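Local coordinates for protein pectate lyase/Amb allergen (Acidovorax citrulli, PDB 4HWV) that probably cleaves pectate by lyase chemistry, as many members of polysaccharide lyase family 1 do, and binds calcium, at residues V341-Y353 / W454-D466. Numbering follows the deposited sequence. Where two conformers were deposited one is given.
Sequences VRYGMVHLYNNYY and WKPSDFYDYTLED
His347 points from strand 345-356 into the loop 454-466 and meets it with every side-chain atom. Its CB lies 3.3 Å from Tyr460 OH and more loosely against Trp454 CH2. CG is anti to the backbone N (chi1 -176°), which carries the imidazole out toward the loop and sets CG against Tyr460 OH and Pro456 CG. ND1 shares a hydrogen bond with Tyr460 OH at 2.7 Å, near the plane of the imidazole; either atom could be the donor. Pro456 CG sits over the centre of one ring face, 3.3 Å from the His347 centroid, in a close CH-pi contact that also takes in CD2. Tyr349 CD1 lies over the opposite face, toward the rim. His347 CE1 leads the ring edge onto the face of Tyr462, 3.3 Å from Tyr462 CZ. The His347 and Tyr462 planes stand at 66°, an edge-to-face pair. NE2 is hydrogen-bonded to OE1 of Glu380, which is also hydrogen-bonded to the Tyr462 hydroxyl. Both ring nitrogens are thus held, and the imidazole is fixed in rotation.

His347, Tyr349, Tyr460 and Tyr462 form an aromatic cluster, flanked by two further contacts. Met345 lays CB over the six-membered ring of Trp454. A bend at chi3 (73°) brings Met345 CE back to within 3.4 Å of Trp454 CE3, while Pro456 CD backs the other face. Beyond Tyr349, the Asn350 amide bonds the backbone of Glu465 twice: Asn350 OD1 accepts from Glu465 N at 2.8 Å, and ND2 donates to Glu465 O. A water links OD1 to the Glu465 carboxylate, which forms salt bridges with Arg473 and Arg477 of helix 470-477.

The contact lays a C-terminal loop along the outer side of a strand of the right-handed parallel beta-helix, the fold of polysaccharide lyase family 1.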
ATOM      1  N   VAL A 341      23.599  15.581   0.077  1.00  5.05           N
ATOM      2  CA  VAL A 341      25.009  15.256  -0.142  1.00  5.06           C
ATOM      3  C   VAL A 341      25.989  15.937   0.807  1.00  5.30           C
ATOM      4  O   VAL A 341      26.155  17.168   0.771  1.00  5.79           O
ATOM      5  CB  VAL A 341      25.415  15.582  -1.584  1.00  5.84           C
ATOM      6  CG1 VAL A 341      26.881  15.223  -1.790  1.00  6.05           C
ATOM      7  CG2 VAL A 341      24.494  14.843  -2.565  1.00  6.22           C
ATOM      8  N   ARG A 342      26.635  15.132   1.649  1.00  5.76           N
ATOM      9  CA  ARG A 342      27.813  15.573   2.419  1.00  5.62           C
ATOM     10  C   ARG A 342      29.051  14.900   1.850  1.00  6.01           C
ATOM     11  O   ARG A 342      28.965  13.761   1.408  1.00  7.42           O
ATOM     12  CB  ARG A 342      27.744  15.161   3.894  1.00  5.88           C
ATOM     13  CG  ARG A 342      26.605  15.758   4.692  1.00  5.74           C
ATOM     14  CD  ARG A 342      26.653  15.172   6.095  1.00  6.84           C
ATOM     15  NE  ARG A 342      25.742  15.799   7.049  1.00  7.32           N
ATOM     16  CZ  ARG A 342      24.616  15.260   7.503  1.00  7.46           C
ATOM     17  NH1 ARG A 342      24.226  14.061   7.108  1.00  7.49           N
ATOM     18  NH2 ARG A 342      23.890  15.924   8.399  1.00  8.89           N
ATOM     19  N   TYR A 343      30.180  15.616   1.864  1.00  5.54           N
ATOM     20  CA  TYR A 343      31.532  15.066   1.644  1.00  6.05           C
ATOM     21  C   TYR A 343      31.840  14.501   0.267  1.00  7.12           C
ATOM     22  O   TYR A 343      32.967  14.626  -0.173  1.00  8.89           O
ATOM     23  CB  TYR A 343      31.963  14.099   2.773  1.00  6.45           C
ATOM     24  CG  TYR A 343      32.221  14.887   4.041  1.00  6.59           C
ATOM     25  CD1 TYR A 343      33.350  15.708   4.155  1.00  7.71           C
ATOM     26  CD2 TYR A 343      31.298  14.894   5.084  1.00  7.51           C
ATOM     27  CE1 TYR A 343      33.563  16.486   5.284  1.00  8.16           C
ATOM     28  CE2 TYR A 343      31.503  15.670   6.215  1.00  7.27           C
ATOM     29  CZ  TYR A 343      32.631  16.471   6.300  1.00  7.41           C
ATOM     30  OH  TYR A 343      32.849  17.257   7.406  1.00  8.83           O
ATOM     31  N   GLY A 344      30.861  13.907  -0.416  1.00  6.63           N
ATOM     32  CA  GLY A 344      31.127  13.235  -1.680  1.00  7.27           C
ATOM     33  C   GLY A 344      31.048  14.115  -2.919  1.00  7.12           C
ATOM     34  O   GLY A 344      30.461  15.206  -2.905  1.00  8.23           O
ATOM     35  N   MET A 345      31.649  13.626  -4.001  1.00  7.18           N
ATOM     36  CA  MET A 345      31.515  14.217  -5.335  1.00  6.75           C
ATOM     37  C   MET A 345      30.371  13.503  -6.035  1.00  5.78           C
ATOM     38  O   MET A 345      30.507  12.355  -6.457  1.00  5.94           O
ATOM     39  CB  MET A 345      32.828  14.080  -6.104  1.00  8.02           C
ATOM     40  CG  MET A 345      33.971  14.780  -5.354  1.00 10.41           C
ATOM     41  SD  MET A 345      35.617  14.216  -5.809  1.00 12.92           S
ATOM     42  CE  MET A 345      35.659  14.985  -7.383  1.00 12.99           C
ATOM     43  N   VAL A 346      29.224  14.165  -6.101  1.00  4.83           N
ATOM     44  CA  VAL A 346      27.986  13.522  -6.544  1.00  4.76           C
ATOM     45  C   VAL A 346      27.444  14.208  -7.798  1.00  4.60           C
ATOM     46  O   VAL A 346      27.267  15.431  -7.836  1.00  5.94           O
ATOM     47  CB  VAL A 346      26.941  13.534  -5.425  1.00  4.90           C
ATOM     48  CG1 VAL A 346      25.598  12.982  -5.896  1.00  5.63           C
ATOM     49  CG2 VAL A 346      27.458  12.729  -4.240  1.00  6.21           C
ATOM     50  N   HIS A 347      27.228  13.400  -8.836  1.00  4.28           N
ATOM     51  CA  HIS A 347      26.774  13.867 -10.135  1.00  3.83           C
ATOM     52  C   HIS A 347      25.340  13.397 -10.335  1.00  4.35           C
ATOM     53  O   HIS A 347      25.076  12.199 -10.251  1.00  5.21           O
ATOM     54  CB  HIS A 347      27.713  13.264 -11.193  1.00  4.36           C
ATOM     55  CG  HIS A 347      27.460  13.704 -12.602  1.00  4.07           C
ATOM     56  ND1 HIS A 347      27.925  12.969 -13.672  1.00  4.78           N
ATOM     57  CD2 HIS A 347      26.854  14.799 -13.128  1.00  5.26           C
ATOM     58  CE1 HIS A 347      27.632  13.592 -14.797  1.00  5.14           C
ATOM     59  NE2 HIS A 347      26.968  14.699 -14.501  1.00  5.43           N
ATOM     60  N   LEU A 348      24.422  14.327 -10.591  1.00  4.09           N
ATOM     61  CA  LEU A 348      23.027  13.959 -10.891  1.00  4.50           C
ATOM     62  C   LEU A 348      22.722  14.506 -12.270  1.00  4.33           C
ATOM     63  O   LEU A 348      22.736  15.717 -12.470  1.00  4.90           O
ATOM     64  CB  LEU A 348      22.035  14.568  -9.885  1.00  6.21           C
ATOM     65  CG  LEU A 348      22.290  14.178  -8.424  1.00  6.82           C
ATOM     66  CD1 LEU A 348      23.035  15.289  -7.691  1.00  7.34           C
ATOM     67  CD2 LEU A 348      20.991  13.790  -7.713  1.00  7.25           C
ATOM     68  N   TYR A 349      22.493  13.621 -13.231  1.00  4.41           N
ATOM     69  CA  TYR A 349      22.152  14.080 -14.565  1.00  5.02           C
ATOM     70  C   TYR A 349      20.991  13.322 -15.185  1.00  4.72           C
ATOM     71  O   TYR A 349      20.828  12.133 -14.954  1.00  5.08           O
ATOM     72  CB  TYR A 349      23.373  14.090 -15.508  1.00  5.91           C
ATOM     73  CG  TYR A 349      23.969  12.762 -15.944  1.00  6.73           C
ATOM     74  CD1 TYR A 349      24.921  12.101 -15.167  1.00  6.90           C
ATOM     75  CD2 TYR A 349      23.637  12.196 -17.180  1.00  7.50           C
ATOM     76  CE1 TYR A 349      25.506  10.919 -15.608  1.00  8.55           C
ATOM     77  CE2 TYR A 349      24.209  11.006 -17.608  1.00  8.59           C
ATOM     78  CZ  TYR A 349      25.137  10.381 -16.824  1.00  8.97           C
ATOM     79  OH  TYR A 349      25.708   9.191 -17.256  1.00 11.30           O
ATOM     80  N   ASN A 350      20.163  14.036 -15.941  1.00  4.74           N
ATOM     81  CA  ASN A 350      19.081  13.391 -16.685  1.00  4.90           C
ATOM     82  C   ASN A 350      18.184  12.544 -15.782  1.00  4.56           C
ATOM     83  O   ASN A 350      17.845  11.405 -16.120  1.00  4.76           O
ATOM     84  CB  ASN A 350      19.613  12.519 -17.835  1.00  5.64           C
ATOM     85  CG  ASN A 350      20.225  13.317 -18.984  1.00  6.22           C
ATOM     86  OD1 ASN A 350      21.071  12.789 -19.683  1.00  6.85           O
ATOM     87  ND2 ASN A 350      19.751  14.555 -19.226  1.00  7.27           N
ATOM     88  N   ASN A 351      17.813  13.099 -14.635  1.00  4.55           N
ATOM     89  CA  ASN A 351      16.774  12.487 -13.812  1.00  4.25           C
ATOM     90  C   ASN A 351      15.474  13.271 -13.968  1.00  4.21           C
ATOM     91  O   ASN A 351      15.495  14.450 -14.332  1.00  5.41           O
ATOM     92  CB  ASN A 351      17.194  12.471 -12.343  1.00  4.55           C
ATOM     93  CG  ASN A 351      18.496  11.753 -12.137  1.00  4.23           C
ATOM     94  OD1 ASN A 351      18.562  10.520 -12.216  1.00  4.38           O
ATOM     95  ND2 ASN A 351      19.564  12.517 -11.920  1.00  4.25           N
ATOM     96  N   TYR A 352      14.354  12.593 -13.732  1.00  4.57           N
ATOM     97  CA  TYR A 352      13.037  13.219 -13.764  1.00  5.08           C
ATOM     98  C   TYR A 352      12.454  13.174 -12.361  1.00  4.50           C
ATOM     99  O   TYR A 352      12.163  12.094 -11.833  1.00  5.13           O
ATOM    100  CB  TYR A 352      12.119  12.466 -14.725  1.00  5.52           C
ATOM    101  CG  TYR A 352      10.687  12.950 -14.753  1.00  6.16           C
ATOM    102  CD1 TYR A 352      10.369  14.292 -14.571  1.00  6.63           C
ATOM    103  CD2 TYR A 352       9.651  12.068 -15.005  1.00  6.43           C
ATOM    104  CE1 TYR A 352       9.056  14.729 -14.612  1.00  7.72           C
ATOM    105  CE2 TYR A 352       8.332  12.495 -15.045  1.00  7.33           C
ATOM    106  CZ  TYR A 352       8.048  13.830 -14.852  1.00  7.95           C
ATOM    107  OH  TYR A 352       6.744  14.273 -14.917  1.00 10.31           O
ATOM    108  N   TYR A 353      12.301  14.353 -11.761  1.00  4.01           N
ATOM    109  CA  TYR A 353      11.651  14.513 -10.470  1.00  4.57           C
ATOM    110  C   TYR A 353      10.196  14.862 -10.709  1.00  5.15           C
ATOM    111  O   TYR A 353       9.893  15.768 -11.489  1.00  5.97           O
ATOM    112  CB  TYR A 353      12.279  15.673  -9.718  1.00  4.85           C
ATOM    113  CG  TYR A 353      13.726  15.514  -9.314  1.00  4.83           C
ATOM    114  CD1 TYR A 353      14.775  15.747 -10.219  1.00  4.72           C
ATOM    115  CD2 TYR A 353      14.055  15.187  -8.002  1.00  5.00           C
ATOM    116  CE1 TYR A 353      16.104  15.641  -9.809  1.00  5.04           C
ATOM    117  CE2 TYR A 353      15.370  15.073  -7.592  1.00  5.36           C
ATOM    118  CZ  TYR A 353      16.392  15.312  -8.487  1.00  5.11           C
ATOM    119  OH  TYR A 353      17.702  15.208  -8.079  1.00  6.90           O
ATOM    120  N   TRP A 454      35.611  20.576  -9.559  1.00 11.66           N
ATOM    121  CA  TRP A 454      35.693  19.278 -10.228  1.00 10.40           C
ATOM    122  C   TRP A 454      34.655  19.201 -11.318  1.00 10.41           C
ATOM    123  O   TRP A 454      33.672  19.932 -11.314  1.00 11.41           O
ATOM    124  CB  TRP A 454      35.477  18.113  -9.252  1.00 10.38           C
ATOM    125  CG  TRP A 454      34.030  17.862  -8.914  1.00 10.24           C
ATOM    126  CD1 TRP A 454      33.219  18.678  -8.178  1.00 10.55           C
ATOM    127  CD2 TRP A 454      33.228  16.714  -9.268  1.00  9.53           C
ATOM    128  NE1 TRP A 454      31.973  18.112  -8.042  1.00  9.78           N
ATOM    129  CE2 TRP A 454      31.942  16.918  -8.712  1.00  9.28           C
ATOM    130  CE3 TRP A 454      33.474  15.535  -9.990  1.00  9.63           C
ATOM    131  CZ2 TRP A 454      30.905  15.989  -8.850  1.00  9.58           C
ATOM    132  CZ3 TRP A 454      32.440  14.608 -10.136  1.00  9.40           C
ATOM    133  CH2 TRP A 454      31.168  14.842  -9.558  1.00  9.34           C
ATOM    134  N   LYS A 455      34.872  18.303 -12.262  1.00 10.21           N
ATOM    135  CA  LYS A 455      33.809  17.968 -13.192  1.00 12.06           C
ATOM    136  C   LYS A 455      33.826  16.487 -13.495  1.00  9.19           C
ATOM    137  O   LYS A 455      34.886  15.881 -13.671  1.00  8.45           O
ATOM    138  CB  LYS A 455      33.886  18.789 -14.467  1.00 16.49           C
ATOM    139  CG  LYS A 455      35.162  18.607 -15.245  1.00 19.05           C
ATOM    140  CD  LYS A 455      35.320  19.718 -16.307  1.00 22.00           C
ATOM    141  CE  LYS A 455      35.002  21.077 -15.729  1.00 24.16           C
ATOM    142  NZ  LYS A 455      35.680  22.194 -16.452  1.00 25.32           N
ATOM    143  N   PRO A 456      32.635  15.887 -13.530  1.00  7.81           N
ATOM    144  CA  PRO A 456      32.569  14.434 -13.732  1.00  7.24           C
ATOM    145  C   PRO A 456      33.150  13.966 -15.060  1.00  6.26           C
ATOM    146  O   PRO A 456      33.633  12.842 -15.097  1.00  6.25           O
ATOM    147  CB  PRO A 456      31.078  14.112 -13.613  1.00  7.86           C
ATOM    148  CG  PRO A 456      30.355  15.423 -13.669  1.00  8.45           C
ATOM    149  CD  PRO A 456      31.319  16.482 -13.216  1.00  7.86           C
ATOM    150  N   SER A 457      33.147  14.794 -16.107  1.00  6.96           N
ATOM    151  CA  SER A 457      33.700  14.364 -17.394  1.00  7.70           C
ATOM    152  C   SER A 457      35.210  14.083 -17.325  1.00  8.63           C
ATOM    153  O   SER A 457      35.762  13.442 -18.223  1.00  9.52           O
ATOM    154  CB  SER A 457      33.384  15.381 -18.495  1.00  8.78           C
ATOM    155  OG  SER A 457      33.947  16.641 -18.165  1.00  9.97           O
ATOM    156  N   ASP A 458      35.883  14.565 -16.284  1.00  8.43           N
ATOM    157  CA  ASP A 458      37.291  14.196 -16.089  1.00  9.09           C
ATOM    158  C   ASP A 458      37.465  12.740 -15.668  1.00  9.23           C
ATOM    159  O   ASP A 458      38.563  12.187 -15.771  1.00 10.66           O
ATOM    160  CB  ASP A 458      37.959  15.092 -15.048  1.00 10.36           C
ATOM    161  CG  ASP A 458      38.260  16.493 -15.568  1.00 13.16           C
ATOM    162  OD1 ASP A 458      38.295  16.695 -16.800  1.00 14.60           O
ATOM    163  OD2 ASP A 458      38.501  17.378 -14.725  1.00 14.92           O
ATOM    164  N   PHE A 459      36.395  12.123 -15.181  1.00  7.81           N
ATOM    165  CA  PHE A 459      36.491  10.799 -14.569  1.00  7.45           C
ATOM    166  C   PHE A 459      35.752   9.701 -15.325  1.00  7.17           C
ATOM    167  O   PHE A 459      36.026   8.509 -15.142  1.00  8.41           O
ATOM    168  CB  PHE A 459      36.014  10.889 -13.114  1.00  7.54           C
ATOM    169  CG  PHE A 459      36.801  11.878 -12.320  1.00  8.53           C
ATOM    170  CD1 PHE A 459      38.078  11.564 -11.885  1.00  9.13           C
ATOM    171  CD2 PHE A 459      36.305  13.134 -12.064  1.00  9.22           C
ATOM    172  CE1 PHE A 459      38.826  12.484 -11.198  1.00 10.29           C
ATOM    173  CE2 PHE A 459      37.068  14.049 -11.370  1.00 10.44           C
ATOM    174  CZ  PHE A 459      38.307  13.711 -10.942  1.00 11.07           C
ATOM    175  N   TYR A 460      34.804  10.100 -16.162  1.00  6.32           N
ATOM    176  CA  TYR A 460      34.092   9.168 -17.026  1.00  6.15           C
ATOM    177  C   TYR A 460      33.438   9.947 -18.158  1.00  6.90           C
ATOM    178  O   TYR A 460      33.155  11.136 -18.011  1.00  7.54           O
ATOM    179  CB  TYR A 460      33.057   8.332 -16.260  1.00  6.13           C
ATOM    180  CG  TYR A 460      32.110   9.087 -15.355  1.00  5.01           C
ATOM    181  CD1 TYR A 460      30.944   9.676 -15.839  1.00  5.04           C
ATOM    182  CD2 TYR A 460      32.379   9.176 -14.002  1.00  5.06           C
ATOM    183  CE1 TYR A 460      30.069  10.348 -14.979  1.00  5.15           C
ATOM    184  CE2 TYR A 460      31.536   9.820 -13.142  1.00  4.60           C
ATOM    185  CZ  TYR A 460      30.375  10.404 -13.631  1.00  4.45           C
ATOM    186  OH  TYR A 460      29.511  11.026 -12.758  1.00  4.90           O
ATOM    187  N   ASP A 461      33.229   9.278 -19.287  1.00  7.77           N
ATOM    188  CA  ASP A 461      32.558   9.900 -20.422  1.00  8.64           C
ATOM    189  C   ASP A 461      31.058   9.724 -20.278  1.00  8.46           C
ATOM    190  O   ASP A 461      30.592   8.675 -19.837  1.00  9.62           O
ATOM    191  CB  ASP A 461      32.996   9.226 -21.721  1.00  9.99           C
ATOM    192  CG  ASP A 461      34.445   9.476 -22.048  1.00 11.76           C
ATOM    193  OD1 ASP A 461      34.933  10.588 -21.792  1.00 13.47           O
ATOM    194  OD2 ASP A 461      35.092   8.563 -22.585  1.00 12.59           O
ATOM    195  N   TYR A 462      30.293  10.726 -20.685  1.00  7.10           N
ATOM    196  CA  TYR A 462      28.837  10.612 -20.694  1.00  6.29           C
ATOM    197  C   TYR A 462      28.255  11.636 -21.646  1.00  6.27           C
ATOM    198  O   TYR A 462      28.852  12.686 -21.875  1.00  6.96           O
ATOM    199  CB  TYR A 462      28.260  10.799 -19.275  1.00  5.94           C
ATOM    200  CG  TYR A 462      28.472  12.182 -18.694  1.00  5.83           C
ATOM    201  CD1 TYR A 462      29.698  12.541 -18.124  1.00  5.65           C
ATOM    202  CD2 TYR A 462      27.459  13.144 -18.737  1.00  6.00           C
ATOM    203  CE1 TYR A 462      29.903  13.799 -17.602  1.00  6.36           C
ATOM    204  CE2 TYR A 462      27.667  14.414 -18.209  1.00  6.15           C
ATOM    205  CZ  TYR A 462      28.900  14.729 -17.649  1.00  6.56           C
ATOM    206  OH  TYR A 462      29.151  15.964 -17.109  1.00  7.17           O
ATOM    207  N   THR A 463      27.081  11.315 -22.176  1.00  5.78           N
ATOM    208  CA  THR A 463      26.336  12.205 -23.057  1.00  5.96           C
ATOM    209  C   THR A 463      25.036  12.623 -22.378  1.00  6.60           C
ATOM    210  O   THR A 463      24.275  11.775 -21.903  1.00  8.68           O
ATOM    211  CB  THR A 463      26.040  11.486 -24.383  1.00  5.71           C
ATOM    212  OG1 THR A 463      27.282  11.277 -25.075  1.00  6.64           O
ATOM    213  CG2 THR A 463      25.068  12.294 -25.254  1.00  6.54           C
ATOM    214  N   LEU A 464      24.801  13.927 -22.299  1.00  5.65           N
ATOM    215  CA  LEU A 464      23.564  14.430 -21.713  1.00  5.78           C
ATOM    216  C   LEU A 464      22.433  14.365 -22.717  1.00  6.01           C
ATOM    217  O   LEU A 464      22.541  14.963 -23.791  1.00  7.24           O
ATOM    218  CB  LEU A 464      23.726  15.888 -21.277  1.00  6.17           C
ATOM    219  CG  LEU A 464      24.691  16.114 -20.120  1.00  6.79           C
ATOM    220  CD1 LEU A 464      24.887  17.613 -19.885  1.00  7.21           C
ATOM    221  CD2 LEU A 464      24.189  15.441 -18.859  1.00  6.62           C
ATOM    222  N   GLU A 465      21.333  13.692 -22.361  1.00  6.12           N
ATOM    223  CA  GLU A 465      20.096  13.805 -23.107  1.00  6.56           C
ATOM    224  C   GLU A 465      19.524  15.183 -22.899  1.00  7.52           C
ATOM    225  O   GLU A 465      19.705  15.805 -21.846  1.00  7.93           O
ATOM    226  CB  GLU A 465      19.077  12.796 -22.605  1.00  7.51           C
ATOM    227  CG  GLU A 465      19.450  11.376 -22.981  1.00  9.04           C
ATOM    228  CD  GLU A 465      18.459  10.360 -22.446  1.00 10.59           C
ATOM    229  OE1 GLU A 465      17.419  10.114 -23.099  1.00 10.36           O
ATOM    230  OE2 GLU A 465      18.727   9.795 -21.364  1.00 13.00           O
ATOM    231  N   ASP A 466      18.845  15.720 -23.895  1.00  8.39           N
ATOM    232  CA  ASP A 466      18.124  16.985 -23.716  0.50  9.47           C
ATOM    233  C   ASP A 466      16.914  16.769 -22.832  1.00  8.39           C
ATOM    234  O   ASP A 466      16.390  15.640 -22.759  1.00  9.30           O
ATOM    235  CB  ASP A 466      17.645  17.614 -25.016  0.50 12.60           C
ATOM    236  CG  ASP A 466      17.068  19.019 -24.776  0.50 15.48           C
ATOM    237  OD1 ASP A 466      17.776  19.832 -24.150  0.50 17.29           O
ATOM    238  OD2 ASP A 466      15.899  19.274 -25.127  0.50 15.59           O
TER
HETATM  239  O   HOH W   1      21.045  10.077 -20.023  1.00 10.82           O